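Local coordinates for periplasmic binding protein component of an ABC type zinc uptake transporter (Synechocystis sp., PDB 1PQ4) that binds zinc in the periplasm and probably delivers it to the membrane components of an ABC-type zinc uptake transporter, at residues 169-172 with 173-176; 179-182 with 183-186; 193-197 with 198-202; 253-256 with 257-261. All blocks are in the same frame, centred on the assembly; numbering follows the deposited sequence.

Contact 1 of 4, residues 169-172 with 173-176; sequences AFLA and ELER
Leu174 lays a methyl over the ring of Phe170, one helical turn earlier in the chain. Its CD1 stands 3.7 Å from the centroid of the Phe170 ring and only 5° off the ring normal, a CH-pi contact placed almost exactly over the middle of the face. CG and CD2 of Leu174 come down on the same face nearer its far rim, with Leu174 CG 3.8 Å from Phe170 CE2. The ring reaches this place because its CG lies anti to the backbone N (chi1 -171°), which swings it forward along the helix towards the next turn. Beside this pair, Leu171 CD2 approaches Leu174 CD1 at 4.3 Å, so that this one methyl touches both the aromatic ring and an aliphatic neighbour. At the edge of the ring, near its plane, lies Glu173 OE1, 4.2 Å from Phe170 CD2; this carboxylate oxygen is held by a salt bridge to Lys18. With an alanine here in place of the phenylalanine, Leu174 CD1 is likely to lose the face it rests on, and a gap would probably open towards helix 10-20. The backbone fixes the spacing of these groups: Leu174 N donates to Phe170 O at 2.9 Å, and Glu173, Glu175 and Arg176 repeat the bond to the residues four places before them. Farther out, Tyr14, Phe15 and Ile19 of helix 10-20 and Val141 and Ala145 of helix 138-155 pack against Phe170, and Glu175 forms a salt bridge with Lys142. The arrangement is that of an i to i+4 aromatic-aliphatic pair on the buried face of the long alpha-helix 160-185.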
ATOM      1  N   ALA A 169     -16.595 -13.221  -1.252  1.00 14.61           N
ATOM      2  CA  ALA A 169     -17.239 -11.941  -0.990  1.00 14.64           C
ATOM      3  C   ALA A 169     -16.234 -10.820  -1.235  1.00 15.81           C
ATOM      4  O   ALA A 169     -16.507  -9.830  -1.924  1.00 16.26           O
ATOM      5  CB  ALA A 169     -17.764 -11.894   0.486  1.00 13.86           C
ATOM      6  N   PHE A 170     -15.044 -10.961  -0.661  1.00 13.57           N
ATOM      7  CA  PHE A 170     -14.043  -9.905  -0.873  1.00 11.61           C
ATOM      8  C   PHE A 170     -13.614  -9.781  -2.346  1.00 11.12           C
ATOM      9  O   PHE A 170     -13.433  -8.665  -2.816  1.00 12.42           O
ATOM     10  CB  PHE A 170     -12.816 -10.172   0.035  1.00 12.16           C
ATOM     11  CG  PHE A 170     -11.801  -9.042   0.066  1.00 16.49           C
ATOM     12  CD1 PHE A 170     -10.456  -9.333   0.280  1.00 18.33           C
ATOM     13  CD2 PHE A 170     -12.202  -7.709  -0.042  1.00 17.18           C
ATOM     14  CE1 PHE A 170      -9.529  -8.300   0.386  1.00 17.45           C
ATOM     15  CE2 PHE A 170     -11.313  -6.684   0.055  1.00 13.21           C
ATOM     16  CZ  PHE A 170      -9.961  -6.971   0.271  1.00 19.30           C
ATOM     17  N   LEU A 171     -13.435 -10.888  -3.105  1.00 13.56           N
ATOM     18  CA  LEU A 171     -13.044 -10.720  -4.523  1.00 11.01           C
ATOM     19  C   LEU A 171     -14.120  -9.965  -5.317  1.00 15.46           C
ATOM     20  O   LEU A 171     -13.806  -9.158  -6.189  1.00 15.62           O
ATOM     21  CB  LEU A 171     -12.791 -12.074  -5.234  1.00 12.78           C
ATOM     22  CG  LEU A 171     -11.603 -12.872  -4.632  1.00 17.90           C
ATOM     23  CD1 LEU A 171     -11.568 -14.331  -5.226  1.00 19.49           C
ATOM     24  CD2 LEU A 171     -10.274 -12.084  -4.907  1.00 20.47           C
ATOM     25  N   ALA A 172     -15.395 -10.229  -5.019  1.00 16.16           N
ATOM     26  CA  ALA A 172     -16.481  -9.531  -5.752  1.00 16.95           C
ATOM     27  C   ALA A 172     -16.479  -8.026  -5.400  1.00 15.88           C
ATOM     28  O   ALA A 172     -16.754  -7.171  -6.250  1.00 15.18           O
ATOM     29  CB  ALA A 172     -17.840 -10.188  -5.379  1.00 16.47           C
ATOM     30  N   GLU A 173     -16.227  -7.711  -4.131  1.00 14.48           N
ATOM     31  CA  GLU A 173     -16.136  -6.320  -3.704  1.00 15.62           C
ATOM     32  C   GLU A 173     -14.970  -5.676  -4.445  1.00 15.22           C
ATOM     33  O   GLU A 173     -15.041  -4.522  -4.862  1.00 15.34           O
ATOM     34  CB  GLU A 173     -15.827  -6.195  -2.198  1.00 21.65           C
ATOM     35  CG  GLU A 173     -16.901  -6.605  -1.213  1.00 31.13           C
ATOM     36  CD  GLU A 173     -16.366  -6.582   0.240  1.00 40.84           C
ATOM     37  OE1 GLU A 173     -15.757  -5.573   0.660  1.00 40.39           O
ATOM     38  OE2 GLU A 173     -16.550  -7.585   0.965  1.00 52.59           O
ATOM     39  N   LEU A 174     -13.860  -6.398  -4.569  1.00 15.15           N
ATOM     40  CA  LEU A 174     -12.708  -5.807  -5.257  1.00 14.25           C
ATOM     41  C   LEU A 174     -13.014  -5.479  -6.727  1.00 16.93           C
ATOM     42  O   LEU A 174     -12.514  -4.481  -7.253  1.00 14.35           O
ATOM     43  CB  LEU A 174     -11.464  -6.750  -5.157  1.00 12.82           C
ATOM     44  CG  LEU A 174     -10.931  -6.805  -3.702  1.00 17.20           C
ATOM     45  CD1 LEU A 174     -10.026  -8.032  -3.464  1.00 16.61           C
ATOM     46  CD2 LEU A 174     -10.150  -5.526  -3.458  1.00 17.31           C
ATOM     47  N   GLU A 175     -13.779  -6.339  -7.420  1.00 17.53           N
ATOM     48  CA  GLU A 175     -14.106  -6.064  -8.825  1.00 18.22           C
ATOM     49  C   GLU A 175     -14.995  -4.853  -8.904  1.00 15.31           C
ATOM     50  O   GLU A 175     -14.845  -4.013  -9.778  1.00 17.36           O
ATOM     51  CB  GLU A 175     -14.839  -7.246  -9.490  1.00 22.36           C
ATOM     52  CG  GLU A 175     -13.990  -7.899 -10.537  1.00 41.27           C
ATOM     53  CD  GLU A 175     -13.449  -6.891 -11.535  1.00 44.08           C
ATOM     54  OE1 GLU A 175     -14.162  -6.556 -12.502  1.00 50.63           O
ATOM     55  OE2 GLU A 175     -12.318  -6.409 -11.345  1.00 46.27           O
ATOM     56  N   ARG A 176     -15.928  -4.757  -7.980  1.00 18.23           N
ATOM     57  CA  ARG A 176     -16.835  -3.599  -7.963  1.00 19.93           C
ATOM     58  C   ARG A 176     -16.018  -2.306  -7.688  1.00 19.52           C
ATOM     59  O   ARG A 176     -16.160  -1.310  -8.384  1.00 17.78           O
ATOM     60  CB  ARG A 176     -17.918  -3.844  -6.911  1.00 20.85           C
ATOM     61  CG  ARG A 176     -18.867  -2.686  -6.663  1.00 33.54           C
ATOM     62  CD  ARG A 176     -19.218  -2.804  -5.206  1.00 49.19           C
ATOM     63  NE  ARG A 176     -20.092  -1.782  -4.664  1.00 62.00           N
ATOM     64  CZ  ARG A 176     -20.325  -1.670  -3.362  1.00 70.19           C
ATOM     65  NH1 ARG A 176     -19.735  -2.522  -2.525  1.00 69.78           N
ATOM     66  NH2 ARG A 176     -21.137  -0.723  -2.896  1.00 72.69           N
TER

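Contact 2 of 4, residues 179-182 with 183-186; sequences QELG and QILQ
Gln183 turns back over the carbonyl of Gln179, one turn earlier in the same helix. Its N donates to Gln179 O at 2.9 Å, and its CG, anti to its own carbonyl carbon (chi1 -71°), lies 3.2 Å from that same Gln179 O, so the extended side chain runs back along the helix on an exposed face. Ile184 follows with the longest of the four backbone bonds, 3.2 Å from Ile184 N to Glu180 O. The gamma-1 branch of Ile184 leans over this acceptor, its CD1 3.6 Å from Glu180 O, while the same methyl comes within 4.5 Å of Leu181 CD2, a loose touch between two apolar ends. Leu185 N bonds to Leu181 O, and the CD2 methyl of Leu185 rests 3.5 Å from that oxygen, so the carbonyl of Leu181 meets both an N-H and a methyl of one residue. Gln186 ends the series, with Gln186 N 2.8 Å from Gly182 O, and its side chain then bends at chi2. The amide oxygen OE1 of Gln186 is buried here and meets no polar partner, which is likely to carry some cost in energy. Residues 179-186 make up about the last two turns at the C-terminal end of helix 160-185. Ile184 and Leu181 face Ala281 of helix 273-288, where Glu180 also forms a salt bridge with Lys278. On another flank Leu185 packs on Tyr207 and Leu209, in the loop between helix 201-206 and strand 210-213, and its carbonyl accepts a hydrogen bond from Arg191 just ahead of strand 192-195.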
ATOM      1  N   GLN A 179     -14.067  -1.334 -10.847  1.00 18.02           N
ATOM      2  CA  GLN A 179     -14.913  -0.670 -11.854  1.00 22.32           C
ATOM      3  C   GLN A 179     -15.187   0.793 -11.421  1.00 20.43           C
ATOM      4  O   GLN A 179     -15.170   1.728 -12.241  1.00 22.52           O
ATOM      5  CB  GLN A 179     -16.291  -1.398 -11.968  1.00 25.91           C
ATOM      6  CG  GLN A 179     -16.597  -1.993 -13.347  1.00 45.79           C
ATOM      7  CD  GLN A 179     -18.070  -1.772 -13.773  1.00 59.16           C
ATOM      8  OE1 GLN A 179     -19.000  -1.888 -12.953  1.00 58.48           O
ATOM      9  NE2 GLN A 179     -18.281  -1.460 -15.061  1.00 61.02           N
ATOM     10  N   GLU A 180     -15.474   0.967 -10.138  1.00 17.48           N
ATOM     11  CA  GLU A 180     -15.782   2.288  -9.599  1.00 24.59           C
ATOM     12  C   GLU A 180     -14.580   3.226  -9.765  1.00 25.27           C
ATOM     13  O   GLU A 180     -14.729   4.361 -10.212  1.00 21.17           O
ATOM     14  CB  GLU A 180     -16.146   2.135  -8.126  1.00 28.99           C
ATOM     15  CG  GLU A 180     -16.925   3.256  -7.525  1.00 40.36           C
ATOM     16  CD  GLU A 180     -17.363   2.927  -6.106  1.00 43.44           C
ATOM     17  OE1 GLU A 180     -17.667   1.738  -5.847  1.00 45.34           O
ATOM     18  OE2 GLU A 180     -17.420   3.848  -5.261  1.00 47.15           O
ATOM     19  N   LEU A 181     -13.382   2.762  -9.415  1.00 17.97           N
ATOM     20  CA  LEU A 181     -12.189   3.618  -9.564  1.00 16.02           C
ATOM     21  C   LEU A 181     -11.929   3.929 -11.030  1.00 18.85           C
ATOM     22  O   LEU A 181     -11.562   5.053 -11.379  1.00 18.84           O
ATOM     23  CB  LEU A 181     -10.948   2.946  -8.941  1.00 16.29           C
ATOM     24  CG  LEU A 181     -11.072   2.658  -7.440  1.00 22.51           C
ATOM     25  CD1 LEU A 181      -9.761   1.996  -6.919  1.00 20.92           C
ATOM     26  CD2 LEU A 181     -11.334   3.948  -6.684  1.00 26.60           C
ATOM     27  N   GLY A 182     -12.140   2.941 -11.898  1.00 22.65           N
ATOM     28  CA  GLY A 182     -11.936   3.159 -13.321  1.00 18.79           C
ATOM     29  C   GLY A 182     -12.910   4.205 -13.870  1.00 21.94           C
ATOM     30  O   GLY A 182     -12.546   5.000 -14.741  1.00 20.82           O
ATOM     31  N   GLN A 183     -14.144   4.224 -13.361  1.00 23.67           N
ATOM     32  CA  GLN A 183     -15.131   5.197 -13.828  1.00 27.46           C
ATOM     33  C   GLN A 183     -14.703   6.626 -13.414  1.00 25.51           C
ATOM     34  O   GLN A 183     -14.815   7.580 -14.176  1.00 24.35           O
ATOM     35  CB  GLN A 183     -16.511   4.883 -13.250  1.00 30.34           C
ATOM     36  CG  GLN A 183     -17.117   3.622 -13.855  1.00 48.73           C
ATOM     37  CD  GLN A 183     -18.542   3.351 -13.404  1.00 54.80           C
ATOM     38  OE1 GLN A 183     -18.832   3.280 -12.203  1.00 54.81           O
ATOM     39  NE2 GLN A 183     -19.444   3.183 -14.376  1.00 60.79           N
ATOM     40  N   ILE A 184     -14.225   6.756 -12.196  1.00 21.67           N
ATOM     41  CA  ILE A 184     -13.733   8.041 -11.703  1.00 21.78           C
ATOM     42  C   ILE A 184     -12.542   8.536 -12.522  1.00 21.50           C
ATOM     43  O   ILE A 184     -12.490   9.702 -12.890  1.00 22.57           O
ATOM     44  CB  ILE A 184     -13.305   7.915 -10.206  1.00 20.64           C
ATOM     45  CG1 ILE A 184     -14.543   7.614  -9.368  1.00 24.32           C
ATOM     46  CG2 ILE A 184     -12.545   9.180  -9.724  1.00 20.42           C
ATOM     47  CD1 ILE A 184     -14.249   7.084  -7.970  1.00 28.05           C
ATOM     48  N   LEU A 185     -11.593   7.648 -12.844  1.00 17.39           N
ATOM     49  CA  LEU A 185     -10.375   8.073 -13.531  1.00 18.39           C
ATOM     50  C   LEU A 185     -10.315   8.016 -15.048  1.00 24.17           C
ATOM     51  O   LEU A 185      -9.480   8.680 -15.645  1.00 25.70           O
ATOM     52  CB  LEU A 185      -9.180   7.241 -12.999  1.00 19.18           C
ATOM     53  CG  LEU A 185      -8.332   7.491 -11.746  1.00 30.17           C
ATOM     54  CD1 LEU A 185      -8.747   8.721 -11.028  1.00 18.48           C
ATOM     55  CD2 LEU A 185      -8.312   6.257 -10.851  1.00 22.36           C
ATOM     56  N   GLN A 186     -11.157   7.237 -15.707  1.00 26.51           N
ATOM     57  CA  GLN A 186     -10.979   7.182 -17.160  1.00 34.80           C
ATOM     58  C   GLN A 186     -11.159   8.460 -17.990  1.00 30.16           C
ATOM     59  O   GLN A 186     -10.432   8.648 -18.962  1.00 28.58           O
ATOM     60  CB  GLN A 186     -11.810   6.051 -17.780  1.00 40.45           C
ATOM     61  CG  GLN A 186     -11.328   4.627 -17.385  1.00 58.14           C
ATOM     62  CD  GLN A 186      -9.791   4.480 -17.210  1.00 66.42           C
ATOM     63  OE1 GLN A 186      -9.202   4.991 -16.242  1.00 65.76           O
ATOM     64  NE2 GLN A 186      -9.151   3.768 -18.143  1.00 68.69           N
TER

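Contact 3 of 4, residues 193-197 with 198-202; sequences FIVFH and PSWAY. With ZN (zinc ion), chain C.
The zinc site takes one of its three histidine ligands from this turn, which leads from strand 192-195 into helix 201-206. His197 NE2 binds the zinc ion at 2.1 Å, His37 and His133 supply the other protein nitrogens, and a water completes the four ligands at 2.3 Å from the zinc. On the other side of the imidazole, His197 ND1 is hydrogen-bonded to Glu215, a second-shell carboxylate that fixes the rotation of the ring and probably makes it a stronger ligand. The CG of His197 is anti to the backbone N (chi1 174°), which sets the ring beside its own carbonyl carbon and brings Pro198 N over one face; Ser199 CB comes within 3.7 Å of His197 CD2. Pro198 centres an inverse gamma turn, closed by a weak bond of 2.8 Å from Ser199 N to His197 O. Beyond the turn in the chain, Trp200 CB sits in the plane of the Phe193 ring at its edge, 3.9 Å from Phe193 CZ, with the two side chains nearly perpendicular. Trp200 CD1 meets Val195 CG1 at 4.1 Å. Glu244, at the end of strand 240-244, binds both His197 N and Trp200 NE1. In this beta-alpha-beta unit, strand 192-195 pairs with strand 210-213 through Phe193 and Val195, while Phe196 reaches across to helix 250-259.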
ATOM      1  N   PHE A 193       0.196  12.920 -12.203  1.00 19.39           N
ATOM      2  CA  PHE A 193      -0.002  13.495 -10.843  1.00 18.25           C
ATOM      3  C   PHE A 193       1.355  13.466 -10.142  1.00 19.15           C
ATOM      4  O   PHE A 193       2.177  12.585 -10.385  1.00 19.40           O
ATOM      5  CB  PHE A 193      -1.112  12.820  -9.994  1.00 16.17           C
ATOM      6  CG  PHE A 193      -0.866  11.372  -9.643  1.00 20.49           C
ATOM      7  CD1 PHE A 193      -0.585  11.009  -8.333  1.00 24.66           C
ATOM      8  CD2 PHE A 193      -0.960  10.358 -10.624  1.00 21.10           C
ATOM      9  CE1 PHE A 193      -0.405   9.673  -7.977  1.00 21.32           C
ATOM     10  CE2 PHE A 193      -0.779   8.990 -10.279  1.00 19.06           C
ATOM     11  CZ  PHE A 193      -0.503   8.657  -8.953  1.00 19.42           C
ATOM     12  N   ILE A 194       1.617  14.470  -9.314  1.00 19.67           N
ATOM     13  CA  ILE A 194       2.916  14.559  -8.616  1.00 16.39           C
ATOM     14  C   ILE A 194       2.682  14.205  -7.183  1.00 18.28           C
ATOM     15  O   ILE A 194       1.762  14.713  -6.568  1.00 15.44           O
ATOM     16  CB  ILE A 194       3.463  15.985  -8.614  1.00 27.86           C
ATOM     17  CG1 ILE A 194       3.486  16.522 -10.020  1.00 31.35           C
ATOM     18  CG2 ILE A 194       4.869  16.015  -8.016  1.00 23.51           C
ATOM     19  CD1 ILE A 194       3.941  18.002 -10.111  1.00 28.05           C
ATOM     20  N   VAL A 195       3.548  13.361  -6.639  1.00 12.53           N
ATOM     21  CA  VAL A 195       3.443  12.909  -5.268  1.00 15.70           C
ATOM     22  C   VAL A 195       4.836  12.932  -4.710  1.00 14.78           C
ATOM     23  O   VAL A 195       5.819  12.964  -5.446  1.00 21.39           O
ATOM     24  CB  VAL A 195       2.953  11.438  -5.127  1.00 18.46           C
ATOM     25  CG1 VAL A 195       1.560  11.334  -5.528  1.00 31.70           C
ATOM     26  CG2 VAL A 195       3.829  10.497  -6.008  1.00 22.56           C
ATOM     27  N   PHE A 196       4.914  12.935  -3.408  1.00 15.85           N
ATOM     28  CA  PHE A 196       6.236  12.973  -2.842  1.00 15.72           C
ATOM     29  C   PHE A 196       6.856  11.582  -2.929  1.00 18.12           C
ATOM     30  O   PHE A 196       7.810  11.395  -3.659  1.00 19.35           O
ATOM     31  CB  PHE A 196       6.204  13.451  -1.396  1.00 13.75           C
ATOM     32  CG  PHE A 196       7.570  13.477  -0.780  1.00 17.34           C
ATOM     33  CD1 PHE A 196       8.507  14.431  -1.193  1.00 19.79           C
ATOM     34  CD2 PHE A 196       7.969  12.473   0.099  1.00 20.62           C
ATOM     35  CE1 PHE A 196       9.810  14.390  -0.755  1.00 21.11           C
ATOM     36  CE2 PHE A 196       9.307  12.431   0.549  1.00 27.37           C
ATOM     37  CZ  PHE A 196      10.210  13.400   0.107  1.00 23.16           C
ATOM     38  N   HIS A 197       6.270  10.623  -2.208  1.00 16.64           N
ATOM     39  CA  HIS A 197       6.823   9.248  -2.162  1.00 17.46           C
ATOM     40  C   HIS A 197       6.061   8.390  -3.179  1.00 14.94           C
ATOM     41  O   HIS A 197       4.826   8.335  -3.156  1.00 14.98           O
ATOM     42  CB  HIS A 197       6.652   8.727  -0.749  1.00 20.71           C
ATOM     43  CG  HIS A 197       7.027   7.296  -0.594  1.00 24.12           C
ATOM     44  ND1 HIS A 197       8.339   6.868  -0.585  1.00 22.44           N
ATOM     45  CD2 HIS A 197       6.262   6.185  -0.437  1.00 17.03           C
ATOM     46  CE1 HIS A 197       8.372   5.559  -0.421  1.00 22.34           C
ATOM     47  NE2 HIS A 197       7.128   5.119  -0.335  1.00 22.12           N
ATOM     48  N   PRO A 198       6.795   7.706  -4.079  1.00 16.88           N
ATOM     49  CA  PRO A 198       6.171   6.887  -5.114  1.00 16.71           C
ATOM     50  C   PRO A 198       5.602   5.584  -4.625  1.00 19.27           C
ATOM     51  O   PRO A 198       6.177   4.521  -4.801  1.00 19.90           O
ATOM     52  CB  PRO A 198       7.299   6.716  -6.149  1.00 20.71           C
ATOM     53  CG  PRO A 198       8.522   6.598  -5.277  1.00 22.45           C
ATOM     54  CD  PRO A 198       8.269   7.621  -4.143  1.00 19.79           C
ATOM     55  N   SER A 199       4.470   5.638  -3.980  1.00 14.84           N
ATOM     56  CA  SER A 199       3.907   4.367  -3.580  1.00 17.95           C
ATOM     57  C   SER A 199       2.765   3.977  -4.504  1.00 14.73           C
ATOM     58  O   SER A 199       2.080   2.978  -4.257  1.00 15.06           O
ATOM     59  CB  SER A 199       3.397   4.482  -2.152  1.00 20.85           C
ATOM     60  OG  SER A 199       2.673   5.652  -2.014  1.00 27.29           O
ATOM     61  N   TRP A 200       2.553   4.740  -5.575  1.00 12.68           N
ATOM     62  CA  TRP A 200       1.371   4.488  -6.404  1.00 14.39           C
ATOM     63  C   TRP A 200       1.629   3.928  -7.806  1.00 15.52           C
ATOM     64  O   TRP A 200       0.766   4.064  -8.683  1.00 15.34           O
ATOM     65  CB  TRP A 200       0.539   5.801  -6.534  1.00 13.24           C
ATOM     66  CG  TRP A 200       0.250   6.464  -5.204  1.00 12.12           C
ATOM     67  CD1 TRP A 200       1.014   7.412  -4.560  1.00 14.86           C
ATOM     68  CD2 TRP A 200      -0.813   6.132  -4.314  1.00 15.28           C
ATOM     69  NE1 TRP A 200       0.486   7.680  -3.312  1.00 20.24           N
ATOM     70  CE2 TRP A 200      -0.635   6.902  -3.136  1.00 16.30           C
ATOM     71  CE3 TRP A 200      -1.904   5.253  -4.395  1.00 13.88           C
ATOM     72  CZ2 TRP A 200      -1.502   6.810  -2.050  1.00 17.68           C
ATOM     73  CZ3 TRP A 200      -2.775   5.165  -3.311  1.00 13.55           C
ATOM     74  CH2 TRP A 200      -2.563   5.941  -2.148  1.00 15.25           C
ATOM     75  N   ALA A 201       2.783   3.289  -8.032  1.00 14.37           N
ATOM     76  CA  ALA A 201       3.061   2.797  -9.395  1.00 14.35           C
ATOM     77  C   ALA A 201       2.057   1.717  -9.862  1.00  8.25           C
ATOM     78  O   ALA A 201       1.666   1.686 -11.011  1.00 13.73           O
ATOM     79  CB  ALA A 201       4.515   2.239  -9.461  1.00 12.83           C
ATOM     80  N   TYR A 202       1.644   0.810  -8.978  1.00 10.80           N
ATOM     81  CA  TYR A 202       0.713  -0.231  -9.415  1.00 14.02           C
ATOM     82  C   TYR A 202      -0.664   0.359  -9.653  1.00 17.79           C
ATOM     83  O   TYR A 202      -1.344   0.059 -10.627  1.00 13.42           O
ATOM     84  CB  TYR A 202       0.655  -1.342  -8.359  1.00 14.13           C
ATOM     85  CG  TYR A 202       1.993  -2.081  -8.311  1.00 16.35           C
ATOM     86  CD1 TYR A 202       2.271  -3.124  -9.244  1.00 17.32           C
ATOM     87  CD2 TYR A 202       2.949  -1.765  -7.358  1.00 13.42           C
ATOM     88  CE1 TYR A 202       3.458  -3.823  -9.213  1.00 13.22           C
ATOM     89  CE2 TYR A 202       4.176  -2.490  -7.291  1.00 15.03           C
ATOM     90  CZ  TYR A 202       4.411  -3.524  -8.233  1.00 19.10           C
ATOM     91  OH  TYR A 202       5.558  -4.308  -8.125  1.00 17.00           O
TER
HETATM   92 ZN    ZN C1002       6.471   3.250   0.223  1.00 16.54          ZN
HETATM   93  O   HOH W   1       4.554   3.336   1.453  1.00  6.20           O

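Contact 4 of 4, residues 253-256 with 257-261; sequences EAIA and AEIGA
The C-terminal end of helix 250-259 is formed here, where the chain turns through Gly260 towards strand 262-266. Ala256 O accepts a bond of 3.0 Å from Ala261 N, five residues on; the donor lies in the carbonyl plane, on a lone pair, and the N-H points at the oxygen with an angle of 163°. Gly260, with a positive phi of 72°, makes the reversal that brings Ala261 back, and the two methyls then meet, Ala256 CB 4.3 Å from Ala261 CB. The preceding turns are regular: Ala257 N bonds to Glu253 O and Glu258 N to Ala254 O. Ile259 N reaches Ile255 O at 2.9 Å, nearly along the C=O axis. Ile259 has CG1 between its backbone N and its carbonyl carbon (chi1 73°), a position that carries CG1 to 3.4 Å from Ile255 O and lets CD1 of Ile259 touch Ile255 CG2 at 4.2 Å. These branched chains form the apolar flank that faces helix 223-234, where Ile255 lies on Leu226 and Ile259 on Ile230 and Ala233. Ile255, Ala256 and Ala261 also rest on Val241 of strand 240-244, so the helix end covers the strand that precedes it in the beta-alpha-beta unit 240-266.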
ATOM      1  N   GLU A 253       4.977  21.341  -0.656  1.00 19.03           N
ATOM      2  CA  GLU A 253       4.462  22.695  -0.373  1.00 20.07           C
ATOM      3  C   GLU A 253       5.244  23.762  -1.139  1.00 17.62           C
ATOM      4  O   GLU A 253       4.666  24.691  -1.681  1.00 21.01           O
ATOM      5  CB  GLU A 253       4.533  22.976   1.138  1.00 17.42           C
ATOM      6  CG  GLU A 253       3.555  22.149   1.957  1.00 17.51           C
ATOM      7  CD  GLU A 253       3.709  22.325   3.455  1.00 25.71           C
ATOM      8  OE1 GLU A 253       3.597  23.463   3.954  1.00 19.18           O
ATOM      9  OE2 GLU A 253       3.926  21.321   4.161  1.00 29.57           O
ATOM     10  N   ALA A 254       6.554  23.600  -1.220  1.00 17.57           N
ATOM     11  CA  ALA A 254       7.370  24.590  -1.922  1.00 18.51           C
ATOM     12  C   ALA A 254       7.055  24.531  -3.394  1.00 21.73           C
ATOM     13  O   ALA A 254       6.956  25.557  -4.057  1.00 21.50           O
ATOM     14  CB  ALA A 254       8.875  24.333  -1.660  1.00 20.37           C
ATOM     15  N   ILE A 255       6.897  23.319  -3.924  1.00 23.63           N
ATOM     16  CA  ILE A 255       6.578  23.183  -5.325  1.00 22.63           C
ATOM     17  C   ILE A 255       5.238  23.777  -5.623  1.00 23.87           C
ATOM     18  O   ILE A 255       5.091  24.498  -6.617  1.00 25.63           O
ATOM     19  CB  ILE A 255       6.574  21.697  -5.799  1.00 28.60           C
ATOM     20  CG1 ILE A 255       8.015  21.181  -5.843  1.00 29.65           C
ATOM     21  CG2 ILE A 255       5.888  21.585  -7.177  1.00 24.25           C
ATOM     22  CD1 ILE A 255       8.960  21.598  -4.734  1.00 28.05           C
ATOM     23  N   ALA A 256       4.258  23.485  -4.771  1.00 22.11           N
ATOM     24  CA  ALA A 256       2.924  23.988  -5.001  1.00 20.11           C
ATOM     25  C   ALA A 256       2.935  25.516  -5.000  1.00 24.25           C
ATOM     26  O   ALA A 256       2.274  26.149  -5.806  1.00 23.90           O
ATOM     27  CB  ALA A 256       1.940  23.469  -3.912  1.00 21.92           C
ATOM     28  N   ALA A 257       3.693  26.103  -4.091  1.00 23.29           N
ATOM     29  CA  ALA A 257       3.739  27.574  -4.013  1.00 28.96           C
ATOM     30  C   ALA A 257       4.391  28.172  -5.251  1.00 27.29           C
ATOM     31  O   ALA A 257       4.046  29.276  -5.678  1.00 40.54           O
ATOM     32  CB  ALA A 257       4.515  28.017  -2.750  1.00 19.45           C
ATOM     33  N   GLU A 258       5.371  27.468  -5.800  1.00 34.98           N
ATOM     34  CA  GLU A 258       6.097  27.946  -6.977  1.00 37.56           C
ATOM     35  C   GLU A 258       5.404  27.772  -8.303  1.00 41.84           C
ATOM     36  O   GLU A 258       5.618  28.570  -9.218  1.00 42.00           O
ATOM     37  CB  GLU A 258       7.452  27.266  -7.062  1.00 41.44           C
ATOM     38  CG  GLU A 258       8.485  27.850  -6.143  1.00 48.09           C
ATOM     39  CD  GLU A 258       9.393  28.797  -6.878  1.00 49.61           C
ATOM     40  OE1 GLU A 258       8.886  29.472  -7.801  1.00 53.89           O
ATOM     41  OE2 GLU A 258      10.598  28.858  -6.534  1.00 54.61           O
ATOM     42  N   ILE A 259       4.592  26.725  -8.443  1.00 43.38           N
ATOM     43  CA  ILE A 259       3.915  26.511  -9.724  1.00 41.43           C
ATOM     44  C   ILE A 259       2.440  26.816  -9.689  1.00 38.82           C
ATOM     45  O   ILE A 259       1.739  26.439 -10.610  1.00 45.38           O
ATOM     46  CB  ILE A 259       4.064  25.077 -10.232  1.00 44.16           C
ATOM     47  CG1 ILE A 259       3.178  24.140  -9.391  1.00 42.18           C
ATOM     48  CG2 ILE A 259       5.534  24.671 -10.178  1.00 38.56           C
ATOM     49  CD1 ILE A 259       2.996  22.740  -9.967  1.00 28.05           C
ATOM     50  N   GLY A 260       1.964  27.467  -8.628  1.00 29.50           N
ATOM     51  CA  GLY A 260       0.563  27.823  -8.575  1.00 26.94           C
ATOM     52  C   GLY A 260      -0.444  26.710  -8.352  1.00 36.79           C
ATOM     53  O   GLY A 260      -1.526  26.758  -8.939  1.00 36.89           O
ATOM     54  N   ALA A 261      -0.113  25.731  -7.494  1.00 33.63           N
ATOM     55  CA  ALA A 261      -1.021  24.608  -7.178  1.00 37.89           C
ATOM     56  C   ALA A 261      -1.421  24.540  -5.695  1.00 35.92           C
ATOM     57  O   ALA A 261      -0.901  25.283  -4.873  1.00 42.31           O
ATOM     58  CB  ALA A 261      -0.343  23.291  -7.570  1.00 35.84           C
TER

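All four contacts are local and lie in series along the chain, so none nests within or crosses another. Contacts 1 and 2 fall on successive parts of helix 160-185, with centres about 15 Å apart: the first joins it to helices 10-20 and 138-155, the second to helix 273-288 near the C terminus. The chain then enters strand 192-195, and contact 3 rounds the turn into helix 201-206 at the zinc site. Contact 4 ends helix 250-259 in a later beta-alpha-beta unit. Its nearest atoms are about 5 Å from those of contact 3, without touching, and the two units are linked through backbone bonding of Ile194 with Phe242.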